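Long-range contact in H127A/Y244A mutant of alginate lyase AlyC3 in complex with dimannuronate (Psychromonas sp., PDB 7C8F), which probably cleaves alginate as a polysaccharide lyase of family PL7, and is captured here as a double mutant holding dimannuronate: residues Ser27-Ser32 and Leu76-Arg81. Sequence-based numbering, arbitrary orientation.
Sequences SELQIS and LRNEVR. With BEM (beta-D-mannopyranuronic acid), chain D; MLI (malonate ion), chain F.
Gln-30 and Arg-81 lie diagonally across two antiparallel strands, and the Gln-30 amide passes over the aliphatic part of the arginine, NE2 3.6 Å from Arg-81 CG. Amide and guanidinium planes stand 72° apart. Both groups hold one oxygen, O8, of a malonate that probably comes from the crystallisation liquor; it takes Gln-30 NE2 and, at 2.8 Å, Arg-81 NE, while Arg-81 NH1 reaches O9. The second hydrogen on Gln-30 NE2 goes to Glu-28 OE2, in the amide plane, while Glu-28 OE1 bonds His-83. Further along this face Arg-77 grips Glu-79 side-on, NE to OE1 (2.9 Å) and NH2 to OE2, with Lys-239 as a second cation on OE1. On the other face Asn-78 runs alongside Ile-31, its CG anti to the backbone N (chi1 175°), which sets OD1 3.5 Å from Ile-31 CD1 and 3.6 Å from Leu-29 CD1; ND2 bonds Lys-70 O, but buried OD1 has no hydrogen-bond partner in the model. At the end of the pairing Ser-32 OG accepts Arg-77 N (3.0 Å) and also bonds Asn-40 O. In this PL7 jelly-roll sheet, the two-point grip of Glu-79 probably fixes the direction of the Arg-77 guanidinium, whose NH1 makes a long 3.3 Å bond to mannuronate O6A.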
# COMPACT_ATOMS: atom_id res chain seq x y z
N SER B 27 25.18 -4.31 -6.54
CA SER B 27 24.20 -5.00 -7.35
C SER B 27 24.42 -6.47 -7.61
O SER B 27 25.37 -7.04 -7.18
CB SER B 27 24.17 -4.35 -8.75
OG SER B 27 24.09 -2.96 -8.72
N GLU B 28 23.48 -7.04 -8.34
CA GLU B 28 23.57 -8.38 -8.87
C GLU B 28 23.23 -8.31 -10.35
O GLU B 28 22.73 -7.34 -10.77
CB GLU B 28 22.68 -9.40 -8.15
CG GLU B 28 21.20 -9.14 -8.23
CD GLU B 28 20.42 -10.10 -7.36
OE1 GLU B 28 20.80 -10.28 -6.21
OE2 GLU B 28 19.47 -10.66 -7.86
N LEU B 29 23.53 -9.36 -11.10
CA LEU B 29 23.22 -9.44 -12.53
C LEU B 29 22.04 -10.37 -12.71
O LEU B 29 22.05 -11.50 -12.20
CB LEU B 29 24.42 -9.97 -13.32
CG LEU B 29 24.20 -10.07 -14.83
CD1 LEU B 29 24.05 -8.68 -15.47
CD2 LEU B 29 25.35 -10.83 -15.49
N GLN B 30 21.00 -9.88 -13.38
CA GLN B 30 19.80 -10.66 -13.67
C GLN B 30 19.73 -10.74 -15.19
O GLN B 30 19.47 -9.74 -15.86
CB GLN B 30 18.55 -9.99 -13.08
CG GLN B 30 18.67 -9.79 -11.56
CD GLN B 30 17.40 -9.28 -10.89
OE1 GLN B 30 16.48 -8.78 -11.54
NE2 GLN B 30 17.36 -9.41 -9.56
N ILE B 31 20.04 -11.91 -15.72
CA ILE B 31 20.16 -12.09 -17.14
C ILE B 31 19.52 -13.35 -17.67
O ILE B 31 19.64 -14.37 -17.11
CB ILE B 31 21.66 -12.04 -17.51
CG1 ILE B 31 21.91 -12.13 -19.00
CG2 ILE B 31 22.44 -13.09 -16.76
CD1 ILE B 31 23.32 -11.84 -19.36
N SER B 32 18.82 -13.21 -18.77
CA SER B 32 18.18 -14.31 -19.41
C SER B 32 19.19 -15.13 -20.21
O SER B 32 20.16 -14.64 -20.66
CB SER B 32 17.18 -13.76 -20.41
OG SER B 32 16.15 -13.06 -19.80
N LEU B 76 12.92 -10.91 -22.97
CA LEU B 76 14.14 -11.29 -22.27
C LEU B 76 14.90 -10.04 -21.84
O LEU B 76 14.70 -8.94 -22.36
CB LEU B 76 15.01 -12.22 -23.13
CG LEU B 76 14.39 -13.59 -23.46
CD1 LEU B 76 15.44 -14.55 -24.02
CD2 LEU B 76 13.73 -14.20 -22.23
N ARG B 77 15.76 -10.22 -20.84
CA ARG B 77 16.38 -9.05 -20.23
C ARG B 77 17.81 -9.35 -19.81
O ARG B 77 18.23 -10.51 -19.72
CB ARG B 77 15.54 -8.49 -19.07
CG ARG B 77 14.95 -9.53 -18.14
CD ARG B 77 13.66 -9.04 -17.47
NE ARG B 77 13.69 -7.62 -17.13
CZ ARG B 77 12.77 -6.74 -17.51
NH1 ARG B 77 11.72 -7.13 -18.23
NH2 ARG B 77 12.88 -5.46 -17.17
N ASN B 78 18.54 -8.28 -19.54
CA ASN B 78 19.94 -8.36 -19.13
C ASN B 78 20.23 -7.07 -18.36
O ASN B 78 20.43 -6.02 -18.97
CB ASN B 78 20.83 -8.50 -20.35
CG ASN B 78 22.30 -8.46 -20.01
OD1 ASN B 78 22.68 -8.48 -18.84
ND2 ASN B 78 23.15 -8.43 -21.04
N GLU B 79 20.21 -7.15 -17.03
CA GLU B 79 20.20 -5.95 -16.22
C GLU B 79 21.02 -6.11 -14.96
O GLU B 79 21.01 -7.18 -14.34
CB GLU B 79 18.77 -5.60 -15.77
CG GLU B 79 17.83 -5.21 -16.90
CD GLU B 79 16.37 -5.25 -16.49
OE1 GLU B 79 15.94 -6.23 -15.84
OE2 GLU B 79 15.66 -4.28 -16.82
N VAL B 80 21.70 -5.05 -14.58
CA VAL B 80 22.24 -4.93 -13.23
C VAL B 80 21.12 -4.42 -12.32
O VAL B 80 20.45 -3.43 -12.64
CB VAL B 80 23.44 -3.97 -13.22
CG1 VAL B 80 23.75 -3.49 -11.82
CG2 VAL B 80 24.68 -4.64 -13.83
N ARG B 81 20.92 -5.11 -11.20
CA ARG B 81 19.84 -4.83 -10.25
C ARG B 81 20.49 -4.36 -8.96
O ARG B 81 21.16 -5.15 -8.28
CB ARG B 81 18.97 -6.07 -10.04
CG ARG B 81 17.70 -5.87 -9.21
CD ARG B 81 17.93 -5.98 -7.70
NE ARG B 81 16.69 -6.33 -6.99
CZ ARG B 81 16.20 -5.71 -5.92
NH1 ARG B 81 15.06 -6.15 -5.37
NH2 ARG B 81 16.86 -4.71 -5.34
C1 BEM D . 8.02 -8.26 -14.27
C2 BEM D . 6.57 -7.91 -13.99
O2 BEM D . 6.50 -6.91 -12.99
C3 BEM D . 5.89 -7.47 -15.25
O3 BEM D . 4.60 -7.02 -14.97
C4 BEM D . 6.68 -6.39 -15.97
O4 BEM D . 6.15 -6.27 -17.29
C5 BEM D . 8.13 -6.79 -16.09
O5 BEM D . 8.70 -7.19 -14.87
C6 BEM D . 8.85 -5.59 -16.55
O6B BEM D . 9.43 -4.90 -15.70
O6A BEM D . 9.00 -5.42 -17.74
O1 BEM D . 8.73 -8.52 -13.08
C1 MLI F . 13.16 -9.65 -8.35
C2 MLI F . 13.87 -10.90 -8.76
C3 MLI F . 14.07 -8.74 -7.57
O6 MLI F . 13.91 -11.18 -9.95
O7 MLI F . 14.39 -11.64 -7.95
O8 MLI F . 15.10 -8.38 -8.08
O9 MLI F . 13.69 -8.44 -6.49
O HOH W 1 15.44 -8.67 -13.95
O HOH W 2 16.84 -8.78 -15.81